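Local structure of D-alanyl-D-alanine carboxypeptidase (Mycobacterium tuberculosis H37Rv, 4RYE) at residues 49-53 with 136-142; 230-234 with 249-254; 6-10 with 263-267. The protein probably removes the terminal D-alanine from peptidoglycan stem peptides as a serine-type D,D-carboxypeptidase of the S11 family, and shows this activity in vitro. All blocks are in the same frame, centred on the assembly; numbering follows the deposited sequence.

Contact 1 of 3, residues 49-53 with 136-142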
ATOM      1  N   ILE A  49       3.242   0.932   3.875  1.00 19.31           N
ATOM      2  CA  ILE A  49       2.704   1.265   5.190  1.00 16.82           C
ATOM      3  C   ILE A  49       1.790   2.494   5.136  1.00 16.34           C
ATOM      4  O   ILE A  49       1.005   2.724   6.055  1.00 16.97           O
ATOM      5  CB  ILE A  49       3.825   1.462   6.243  1.00 17.41           C
ATOM      6  CG1 ILE A  49       3.357   1.018   7.634  1.00 21.00           C
ATOM      7  CG2 ILE A  49       4.285   2.910   6.287  1.00 17.30           C
ATOM      8  CD1 ILE A  49       3.035  -0.457   7.743  1.00 19.06           C
ATOM      9  N   LYS A  50       1.865   3.272   4.055  1.00 13.14           N
ATOM     10  CA  LYS A  50       0.932   4.395   3.885  1.00 17.86           C
ATOM     11  C   LYS A  50      -0.526   3.937   3.822  1.00 18.66           C
ATOM     12  O   LYS A  50      -1.432   4.709   4.114  1.00 15.22           O
ATOM     13  CB  LYS A  50       1.276   5.225   2.638  1.00 13.81           C
ATOM     14  CG  LYS A  50       2.560   6.061   2.759  1.00 14.98           C
ATOM     15  CD  LYS A  50       2.805   6.817   1.454  1.00 16.35           C
ATOM     16  CE  LYS A  50       3.885   7.888   1.584  1.00 17.23           C
ATOM     17  NZ  LYS A  50       5.239   7.296   1.509  1.00 20.92           N
ATOM     18  N   VAL A  51      -0.759   2.690   3.432  1.00 14.74           N
ATOM     19  CA  VAL A  51      -2.118   2.144   3.452  1.00 11.01           C
ATOM     20  C   VAL A  51      -2.651   2.084   4.885  1.00 14.21           C
ATOM     21  O   VAL A  51      -3.824   2.381   5.153  1.00 14.65           O
ATOM     22  CB  VAL A  51      -2.172   0.732   2.817  1.00 17.57           C
ATOM     23  CG1 VAL A  51      -3.585   0.166   2.887  1.00 19.98           C
ATOM     24  CG2 VAL A  51      -1.688   0.770   1.363  1.00 14.08           C
ATOM     25  N   LEU A  52      -1.791   1.690   5.810  1.00 12.27           N
ATOM     26  CA  LEU A  52      -2.146   1.672   7.221  1.00 14.65           C
ATOM     27  C   LEU A  52      -2.416   3.087   7.745  1.00 15.25           C
ATOM     28  O   LEU A  52      -3.338   3.300   8.526  1.00 14.08           O
ATOM     29  CB  LEU A  52      -1.033   1.003   8.023  1.00 17.80           C
ATOM     30  CG  LEU A  52      -1.312   0.725   9.497  1.00 20.69           C
ATOM     31  CD1 LEU A  52      -2.567  -0.132   9.626  1.00 15.90           C
ATOM     32  CD2 LEU A  52      -0.105   0.047  10.134  1.00 19.30           C
ATOM     33  N   LEU A  53      -1.623   4.063   7.313  1.00 13.25           N
ATOM     34  CA  LEU A  53      -1.898   5.456   7.682  1.00 12.97           C
ATOM     35  C   LEU A  53      -3.257   5.882   7.129  1.00 11.90           C
ATOM     36  O   LEU A  53      -4.039   6.531   7.820  1.00 15.91           O
ATOM     37  CB  LEU A  53      -0.798   6.387   7.150  1.00 12.81           C
ATOM     38  CG  LEU A  53      -1.073   7.888   7.301  1.00 17.85           C
ATOM     39  CD1 LEU A  53      -1.216   8.276   8.758  1.00 13.86           C
ATOM     40  CD2 LEU A  53       0.044   8.689   6.635  1.00 14.28           C
ATOM     41  N   THR A 136       3.341  -6.541  12.203  1.00 17.67           N
ATOM     42  CA  THR A 136       3.529  -5.218  11.624  1.00 16.91           C
ATOM     43  C   THR A 136       3.864  -4.171  12.675  1.00 16.37           C
ATOM     44  O   THR A 136       3.194  -4.060  13.692  1.00 22.96           O
ATOM     45  CB  THR A 136       2.294  -4.801  10.837  1.00 18.55           C
ATOM     46  OG1 THR A 136       2.118  -5.733   9.765  1.00 16.72           O
ATOM     47  CG2 THR A 136       2.474  -3.409  10.247  1.00 17.04           C
ATOM     48  N   HIS A 137       4.904  -3.393  12.412  1.00 17.60           N
ATOM     49  CA  HIS A 137       5.293  -2.326  13.319  1.00 18.21           C
ATOM     50  C   HIS A 137       5.723  -1.128  12.497  1.00 21.40           C
ATOM     51  O   HIS A 137       6.723  -1.188  11.780  1.00 18.02           O
ATOM     52  CB  HIS A 137       6.452  -2.785  14.208  1.00 17.95           C
ATOM     53  CG  HIS A 137       6.931  -1.736  15.164  1.00 23.91           C
ATOM     54  ND1 HIS A 137       6.167  -1.289  16.222  1.00 27.19           N
ATOM     55  CD2 HIS A 137       8.088  -1.034  15.214  1.00 22.52           C
ATOM     56  CE1 HIS A 137       6.837  -0.363  16.888  1.00 31.24           C
ATOM     57  NE2 HIS A 137       8.004  -0.189  16.298  1.00 28.30           N
ATOM     58  N   ALA A 138       4.954  -0.047  12.583  1.00 16.82           N
ATOM     59  CA  ALA A 138       5.312   1.199  11.909  1.00 16.77           C
ATOM     60  C   ALA A 138       6.266   1.983  12.790  1.00 17.18           C
ATOM     61  O   ALA A 138       6.172   1.920  14.017  1.00 18.85           O
ATOM     62  CB  ALA A 138       4.076   2.019  11.635  1.00 16.93           C
ATOM     63  N   THR A 139       7.185   2.717  12.164  1.00 18.84           N
ATOM     64  CA  THR A 139       8.075   3.620  12.878  1.00 20.85           C
ATOM     65  C   THR A 139       7.898   5.053  12.386  1.00 23.54           C
ATOM     66  O   THR A 139       8.286   5.994  13.073  1.00 19.73           O
ATOM     67  CB  THR A 139       9.556   3.243  12.710  1.00 22.08           C
ATOM     68  OG1 THR A 139       9.897   3.264  11.319  1.00 25.60           O
ATOM     69  CG2 THR A 139       9.846   1.858  13.298  1.00 22.98           C
ATOM     70  N   THR A 140       7.338   5.210  11.186  1.00 23.16           N
ATOM     71  CA  THR A 140       6.999   6.533  10.640  1.00 19.41           C
ATOM     72  C   THR A 140       5.662   6.457   9.907  1.00 18.64           C
ATOM     73  O   THR A 140       5.257   5.383   9.467  1.00 18.16           O
ATOM     74  CB  THR A 140       8.039   7.040   9.615  1.00 20.37           C
ATOM     75  OG1 THR A 140       8.067   6.153   8.488  1.00 24.78           O
ATOM     76  CG2 THR A 140       9.433   7.153  10.238  1.00 24.21           C
ATOM     77  N   PRO A 141       4.976   7.598   9.761  1.00 20.49           N
ATOM     78  CA  PRO A 141       3.729   7.593   8.984  1.00 23.45           C
ATOM     79  C   PRO A 141       3.958   7.308   7.502  1.00 22.30           C
ATOM     80  O   PRO A 141       3.059   6.782   6.844  1.00 17.26           O
ATOM     81  CB  PRO A 141       3.206   9.025   9.155  1.00 25.05           C
ATOM     82  CG  PRO A 141       3.807   9.497  10.466  1.00 24.92           C
ATOM     83  CD  PRO A 141       5.170   8.860  10.505  1.00 21.94           C
ATOM     84  N   SER A 142       5.143   7.633   6.991  1.00 19.02           N
ATOM     85  CA  SER A 142       5.402   7.556   5.546  1.00 22.28           C
ATOM     86  C   SER A 142       6.040   6.243   5.085  1.00 24.43           C
ATOM     87  O   SER A 142       5.962   5.896   3.901  1.00 21.70           O
ATOM     88  CB  SER A 142       6.304   8.704   5.121  1.00 26.55           C
ATOM     89  OG  SER A 142       7.590   8.541   5.690  1.00 25.35           O
TER
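The SxxK motif of a serine penicillin-binding protein lies at the N-terminal end of helix 50-60, and here its lysine, Lys-50, meets the loop 136-142 at Ser-142. NZ of Lys-50 donates to the backbone O of Ser-142 over 2.9 Å. It arrives in the carbonyl plane, on a lone pair, with a C=O...N angle of 133°. The chain runs extended through chi2 and chi3 and then bends at chi4 (80°), which brings NZ round to that oxygen, while CG lies 3.6 Å from the same atom. NZ is also hydrogen-bonded with Ser-47 OG and Asn-104 OD1, and weakly with Ser-102 OG. Ser-47 is the inferred acyl-ester nucleophile, and Lys-50 is, by similarity, the proton acceptor, so the loop carbonyl probably helps to position a catalytic group. A long, flexible lysine suits the task of bringing one nitrogen to several oxygens.

Beside this polar end the contact is apolar and buried. Ile-49, branched at CB, spreads along the loop: CD1 reaches Thr-136 CG2 at 3.9 Å, CG1 meets Ala-138 CB, and CG2 lies against the Ser-142 backbone. The hydroxyl of Thr-136 is hydrogen-bonded with Asp-157 and Ser-153. One turn along the helix, Leu-53 CD2 touches Pro-141 CB at 4.1 Å. Pro-141 O, buried here without a polar partner in the model, has the methyl CD2 of Leu-53 packed on it at 3.6 Å.

Contact 2 of 3, residues 230-234 with 249-254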
ATOM      1  N   LEU A 230      -8.772 -10.855  -5.945  1.00 14.02           N
ATOM      2  CA  LEU A 230      -7.532 -11.311  -5.336  1.00 12.34           C
ATOM      3  C   LEU A 230      -6.756 -10.142  -4.774  1.00 18.58           C
ATOM      4  O   LEU A 230      -6.873  -9.018  -5.250  1.00 16.68           O
ATOM      5  CB  LEU A 230      -6.654 -12.046  -6.357  1.00 11.93           C
ATOM      6  CG  LEU A 230      -7.197 -13.346  -6.979  1.00 15.47           C
ATOM      7  CD1 LEU A 230      -6.196 -13.936  -7.972  1.00 21.25           C
ATOM      8  CD2 LEU A 230      -7.556 -14.384  -5.905  1.00 14.05           C
ATOM      9  N   VAL A 231      -5.936 -10.430  -3.774  1.00 13.98           N
ATOM     10  CA  VAL A 231      -5.063  -9.425  -3.215  1.00 12.60           C
ATOM     11  C   VAL A 231      -3.672 -10.045  -3.103  1.00 15.80           C
ATOM     12  O   VAL A 231      -3.529 -11.212  -2.724  1.00 17.42           O
ATOM     13  CB  VAL A 231      -5.601  -8.906  -1.863  1.00 11.35           C
ATOM     14  CG1 VAL A 231      -5.790 -10.047  -0.871  1.00 14.85           C
ATOM     15  CG2 VAL A 231      -4.687  -7.833  -1.281  1.00 13.94           C
ATOM     16  N   ILE A 232      -2.652  -9.287  -3.483  1.00 11.18           N
ATOM     17  CA  ILE A 232      -1.294  -9.814  -3.408  1.00 13.27           C
ATOM     18  C   ILE A 232      -0.410  -8.813  -2.711  1.00 16.87           C
ATOM     19  O   ILE A 232      -0.738  -7.627  -2.632  1.00 14.56           O
ATOM     20  CB  ILE A 232      -0.693 -10.096  -4.800  1.00 14.83           C
ATOM     21  CG1 ILE A 232      -0.499  -8.788  -5.570  1.00 18.57           C
ATOM     22  CG2 ILE A 232      -1.553 -11.085  -5.577  1.00 17.37           C
ATOM     23  CD1 ILE A 232       0.253  -8.950  -6.899  1.00 23.30           C
ATOM     24  N   ALA A 233       0.707  -9.304  -2.190  1.00 12.86           N
ATOM     25  CA  ALA A 233       1.758  -8.432  -1.681  1.00 15.27           C
ATOM     26  C   ALA A 233       3.094  -9.034  -2.057  1.00 15.00           C
ATOM     27  O   ALA A 233       3.222 -10.252  -2.186  1.00 16.31           O
ATOM     28  CB  ALA A 233       1.641  -8.246  -0.171  1.00 12.26           C
HETATM   29  N   MSE A 234       4.080  -8.176  -2.266  1.00 13.25           N
HETATM   30  CA  MSE A 234       5.404  -8.598  -2.676  1.00 15.46           C
HETATM   31  C   MSE A 234       6.391  -7.728  -1.914  1.00 17.51           C
HETATM   32  O   MSE A 234       6.210  -6.517  -1.838  1.00 14.74           O
HETATM   33  CB  MSE A 234       5.560  -8.390  -4.183  1.00 16.88           C
HETATM   34  CG  MSE A 234       4.673  -9.295  -5.014  1.00 21.40           C
HETATM   35 SE   MSE A 234       4.318  -8.576  -6.804  0.79 29.42          SE
HETATM   36  CE  MSE A 234       6.146  -8.191  -7.353  1.00 29.59           C
ATOM     37  N   GLN A 249       5.698  -9.273 -12.462  1.00 24.07           N
ATOM     38  CA  GLN A 249       5.466 -10.332 -11.487  1.00 22.61           C
ATOM     39  C   GLN A 249       4.087 -10.203 -10.844  1.00 21.29           C
ATOM     40  O   GLN A 249       3.451 -11.204 -10.530  1.00 17.89           O
ATOM     41  CB  GLN A 249       6.576 -10.361 -10.422  1.00 23.96           C
ATOM     42  CG  GLN A 249       6.261 -11.248  -9.216  1.00 18.44           C
ATOM     43  CD  GLN A 249       7.483 -11.525  -8.342  1.00 25.99           C
ATOM     44  OE1 GLN A 249       8.300 -10.639  -8.087  1.00 25.35           O
ATOM     45  NE2 GLN A 249       7.616 -12.767  -7.895  1.00 28.20           N
ATOM     46  N   ALA A 250       3.623  -8.973 -10.652  1.00 20.44           N
ATOM     47  CA  ALA A 250       2.290  -8.766 -10.098  1.00 22.73           C
ATOM     48  C   ALA A 250       1.249  -9.314 -11.059  1.00 19.00           C
ATOM     49  O   ALA A 250       0.308  -9.980 -10.645  1.00 20.27           O
ATOM     50  CB  ALA A 250       2.032  -7.283  -9.808  1.00 15.20           C
ATOM     51  N   ALA A 251       1.411  -9.019 -12.342  1.00 19.96           N
ATOM     52  CA  ALA A 251       0.463  -9.495 -13.338  1.00 21.79           C
ATOM     53  C   ALA A 251       0.551 -11.024 -13.430  1.00 24.23           C
ATOM     54  O   ALA A 251      -0.455 -11.709 -13.598  1.00 20.35           O
ATOM     55  CB  ALA A 251       0.740  -8.848 -14.686  1.00 25.12           C
ATOM     56  N   THR A 252       1.767 -11.550 -13.323  1.00 20.72           N
ATOM     57  CA  THR A 252       1.975 -12.997 -13.339  1.00 24.14           C
ATOM     58  C   THR A 252       1.274 -13.686 -12.156  1.00 18.55           C
ATOM     59  O   THR A 252       0.642 -14.734 -12.327  1.00 20.13           O
ATOM     60  CB  THR A 252       3.478 -13.334 -13.359  1.00 21.89           C
ATOM     61  OG1 THR A 252       3.995 -13.055 -14.662  1.00 26.70           O
ATOM     62  CG2 THR A 252       3.718 -14.802 -13.036  1.00 25.40           C
ATOM     63  N   LEU A 253       1.362 -13.092 -10.970  1.00 16.30           N
ATOM     64  CA  LEU A 253       0.709 -13.659  -9.783  1.00 15.80           C
ATOM     65  C   LEU A 253      -0.810 -13.591  -9.859  1.00 16.21           C
ATOM     66  O   LEU A 253      -1.490 -14.562  -9.529  1.00 18.19           O
ATOM     67  CB  LEU A 253       1.208 -12.989  -8.503  1.00 14.99           C
ATOM     68  CG  LEU A 253       2.608 -13.428  -8.074  1.00 22.17           C
ATOM     69  CD1 LEU A 253       3.057 -12.635  -6.863  1.00 21.48           C
ATOM     70  CD2 LEU A 253       2.634 -14.938  -7.782  1.00 22.82           C
ATOM     71  N   PHE A 254      -1.337 -12.455 -10.307  1.00 18.44           N
ATOM     72  CA  PHE A 254      -2.778 -12.314 -10.507  1.00 15.10           C
ATOM     73  C   PHE A 254      -3.288 -13.314 -11.542  1.00 17.81           C
ATOM     74  O   PHE A 254      -4.278 -14.021 -11.292  1.00 19.38           O
ATOM     75  CB  PHE A 254      -3.130 -10.874 -10.930  1.00 14.21           C
ATOM     76  CG  PHE A 254      -3.223  -9.890  -9.774  1.00 14.25           C
ATOM     77  CD1 PHE A 254      -3.968 -10.184  -8.631  1.00 12.09           C
ATOM     78  CD2 PHE A 254      -2.576  -8.661  -9.845  1.00 17.28           C
ATOM     79  CE1 PHE A 254      -4.057  -9.266  -7.578  1.00 14.97           C
ATOM     80  CE2 PHE A 254      -2.654  -7.748  -8.804  1.00 15.08           C
ATOM     81  CZ  PHE A 254      -3.397  -8.046  -7.664  1.00 16.26           C
TER
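Leu-230, Ile-232 and Met-234, alternate residues of strand 230-234, turn toward helix 249-254, which packs across this part of the antiparallel sheet. The segment axes approach to 9.4 Å, with their directions 141° apart.

One interaction is CH-pi. Ile-232 CD1 sits over a face of the Phe-254 ring, 4.0 Å from the centroid and 24° off the normal. CG1 of Ile-232 stands between its own N and carbonyl carbon, and the extended chi2 sends CD1 on across the ring.

Other apolar contacts surround it. Ile-232 CD1 also touches Ala-250 CB at 3.8 Å, where a residue as small as alanine lets the helix come close. Leu-230 CB lies 4.0 Å from Phe-254 CD1, and Leu-253 CD1 meets CG of Met-234, a selenomethionine.

The third kind involves the end of Met-234. Its SE rests on the backbone of Ala-250, 3.9 Å from Ala-250 CA, and the bend at chi3 (51°) carries Met-234 CE along the Gln-249 side chain, 3.6 Å from Gln-249 CG and 3.3 Å from Gln-249 OE1. That amide oxygen accepts a hydrogen bond from Ala-20 N.

No hydrogen bond crosses between the segments. Shape and apolar burial therefore hold helix to sheet, while the strand's backbone polar groups pair with strands 22-27 and 218-225.

Contact 3 of 3, residues 6-10 with 263-267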
ATOM      1  N   ASP A   6       8.550 -21.560  -2.434  1.00 47.84           N
ATOM      2  CA  ASP A   6       7.135 -21.202  -2.412  1.00 44.96           C
ATOM      3  C   ASP A   6       6.287 -22.337  -1.857  1.00 43.51           C
ATOM      4  O   ASP A   6       6.746 -23.469  -1.725  1.00 46.83           O
ATOM      5  CB  ASP A   6       6.642 -20.845  -3.818  1.00 46.81           C
ATOM      6  N   VAL A   7       5.049 -22.012  -1.514  1.00 35.54           N
ATOM      7  CA  VAL A   7       4.053 -23.016  -1.191  1.00 30.81           C
ATOM      8  C   VAL A   7       2.910 -22.711  -2.141  1.00 24.54           C
ATOM      9  O   VAL A   7       2.426 -21.586  -2.194  1.00 20.20           O
ATOM     10  CB  VAL A   7       3.570 -22.904   0.278  1.00 36.86           C
ATOM     11  CG1 VAL A   7       2.420 -23.861   0.553  1.00 30.00           C
ATOM     12  CG2 VAL A   7       4.721 -23.147   1.249  1.00 38.78           C
ATOM     13  N   GLN A   8       2.509 -23.700  -2.923  1.00 24.43           N
ATOM     14  CA  GLN A   8       1.340 -23.559  -3.783  1.00 18.96           C
ATOM     15  C   GLN A   8       0.628 -24.910  -3.771  1.00 18.48           C
ATOM     16  O   GLN A   8       1.214 -25.895  -3.327  1.00 18.99           O
ATOM     17  CB  GLN A   8       1.748 -23.124  -5.197  1.00 15.79           C
ATOM     18  CG  GLN A   8       2.769 -24.009  -5.876  1.00 19.19           C
ATOM     19  CD  GLN A   8       3.110 -23.498  -7.257  1.00 25.01           C
ATOM     20  OE1 GLN A   8       4.158 -22.880  -7.465  1.00 29.94           O
ATOM     21  NE2 GLN A   8       2.213 -23.728  -8.209  1.00 19.97           N
ATOM     22  N   PRO A   9      -0.643 -24.959  -4.216  1.00 18.43           N
ATOM     23  CA  PRO A   9      -1.380 -26.233  -4.128  1.00 21.80           C
ATOM     24  C   PRO A   9      -0.790 -27.317  -5.028  1.00 23.94           C
ATOM     25  O   PRO A   9      -0.341 -27.014  -6.133  1.00 21.53           O
ATOM     26  CB  PRO A   9      -2.787 -25.866  -4.627  1.00 18.92           C
ATOM     27  CG  PRO A   9      -2.893 -24.361  -4.438  1.00 19.29           C
ATOM     28  CD  PRO A   9      -1.495 -23.854  -4.695  1.00 16.47           C
ATOM     29  N   ALA A  10      -0.813 -28.564  -4.563  1.00 21.00           N
ATOM     30  CA  ALA A  10      -0.327 -29.694  -5.342  1.00 19.73           C
ATOM     31  C   ALA A  10      -0.975 -29.736  -6.730  1.00 20.45           C
ATOM     32  O   ALA A  10      -2.195 -29.624  -6.863  1.00 20.16           O
ATOM     33  CB  ALA A  10      -0.600 -30.985  -4.601  1.00 20.91           C
ATOM     34  N   GLN A 263     -11.217 -24.231  -5.839  1.00 25.26           N
ATOM     35  CA  GLN A 263     -11.166 -25.046  -4.624  1.00 26.77           C
ATOM     36  C   GLN A 263      -9.766 -25.210  -4.040  1.00 26.84           C
ATOM     37  O   GLN A 263      -9.622 -25.690  -2.923  1.00 26.05           O
ATOM     38  CB  GLN A 263     -11.745 -26.432  -4.878  1.00 33.35           C
ATOM     39  CG  GLN A 263     -13.245 -26.538  -4.703  1.00 48.96           C
ATOM     40  CD  GLN A 263     -13.728 -27.958  -4.906  1.00 54.82           C
ATOM     41  OE1 GLN A 263     -14.116 -28.638  -3.954  1.00 56.65           O
ATOM     42  NE2 GLN A 263     -13.688 -28.423  -6.151  1.00 57.09           N
ATOM     43  N   ALA A 264      -8.730 -24.828  -4.781  1.00 28.64           N
ATOM     44  CA  ALA A 264      -7.361 -25.067  -4.311  1.00 27.85           C
ATOM     45  C   ALA A 264      -6.868 -23.941  -3.418  1.00 26.74           C
ATOM     46  O   ALA A 264      -7.117 -22.774  -3.697  1.00 25.75           O
ATOM     47  CB  ALA A 264      -6.412 -25.267  -5.483  1.00 22.80           C
ATOM     48  N   SER A 265      -6.150 -24.287  -2.351  1.00 21.43           N
ATOM     49  CA  SER A 265      -5.596 -23.277  -1.452  1.00 23.24           C
ATOM     50  C   SER A 265      -4.501 -23.875  -0.570  1.00 24.70           C
ATOM     51  O   SER A 265      -4.376 -25.097  -0.468  1.00 22.81           O
ATOM     52  CB  SER A 265      -6.700 -22.710  -0.568  1.00 24.95           C
ATOM     53  OG  SER A 265      -7.114 -23.685   0.369  1.00 30.79           O
ATOM     54  N   VAL A 266      -3.704 -23.022   0.066  1.00 20.42           N
ATOM     55  CA  VAL A 266      -2.647 -23.517   0.948  1.00 21.42           C
ATOM     56  C   VAL A 266      -2.852 -23.094   2.397  1.00 21.64           C
ATOM     57  O   VAL A 266      -2.172 -23.574   3.294  1.00 22.77           O
ATOM     58  CB  VAL A 266      -1.237 -23.103   0.459  1.00 22.15           C
ATOM     59  CG1 VAL A 266      -0.973 -23.699  -0.913  1.00 21.83           C
ATOM     60  CG2 VAL A 266      -1.093 -21.576   0.410  1.00 19.15           C
ATOM     61  N   GLY A 267      -3.798 -22.194   2.622  1.00 24.88           N
ATOM     62  CA  GLY A 267      -4.156 -21.825   3.978  1.00 27.61           C
ATOM     63  C   GLY A 267      -5.154 -20.687   3.999  1.00 25.76           C
ATOM     64  O   GLY A 267      -5.919 -20.504   3.056  1.00 20.54           O
TER
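Val-266 meets Val-7 and Pro-9 where the two ends of the chain come together at the outer edge of the antiparallel sheet. Val-266 and Gly-267 both face Val-33 of strand 32-37, forming a classic beta bulge, and Val-7 has a backbone hydrogen bond with Gly-36 of the same strand. Strand 32-37 thus gives both terminal segments a common partner.

The side chain of Val-266 can be followed outward from its CB. This atom packs against Val-7 CG1, 3.7 Å away. From there the two branches part. With chi1 at -62°, CG1 lies anti to the carbonyl carbon of Val-266 and projects across the chain 6-10. Val-266 CG1 meets Val-7 CG1 at 3.7 Å, then the backbone at the junction of Gln-8 and Pro-9, with Gln-8 C 3.5 Å away and Pro-9 N 3.6 Å away. The same methyl touches Pro-9 CD. The second branch, CG2, makes a looser contact with Val-7 CG1. A branched valine suits this place because one methyl can settle on the tertiary amide formed by Pro-9 N, which has no N-H to donate, while CB and the other methyl remain beside a second valine.

The Pro-9 ring crosses Val-266 at about a right angle and turns its CB and CG to Ala-264 CB. Its rigid, apolar surface is well matched to a small alanine. No hydrogen bond joins the segments. The polar end of Gln-8, whose CB points away from 263-267, bonds instead to Ser-12, Val-13 and Ile-15, and both Gln-8 and Pro-9 touch Trp-256 of helix 246-259. At the Ala-264 end, the methyl CB lies 3.8 Å from Pro-9 CB and equally far from Pro-9 CG, with Ser-265 N close to that same CG.

In the fold
Contact 1 lies in the helical part of the fold, at the active site, whereas contacts 2 and 3 belong to the six-stranded antiparallel sheet and helix 246-259 beside it. Contacts 1 and 2 lie on opposite sides of the chain's centre, their centres about 21 Å apart. Contact 3 is about 15 Å from contact 2 and about 30 Å from contact 1, centre to centre. Along the chain, contact 1 closes before contact 2 opens, and contact 3 brackets both by pairing the two ends. Helix 155-166 links the regions: it touches Thr-136 of contact 1 and Val-231 of contact 2. The probable catalytic residues are thus well away from the place where the chain ends meet.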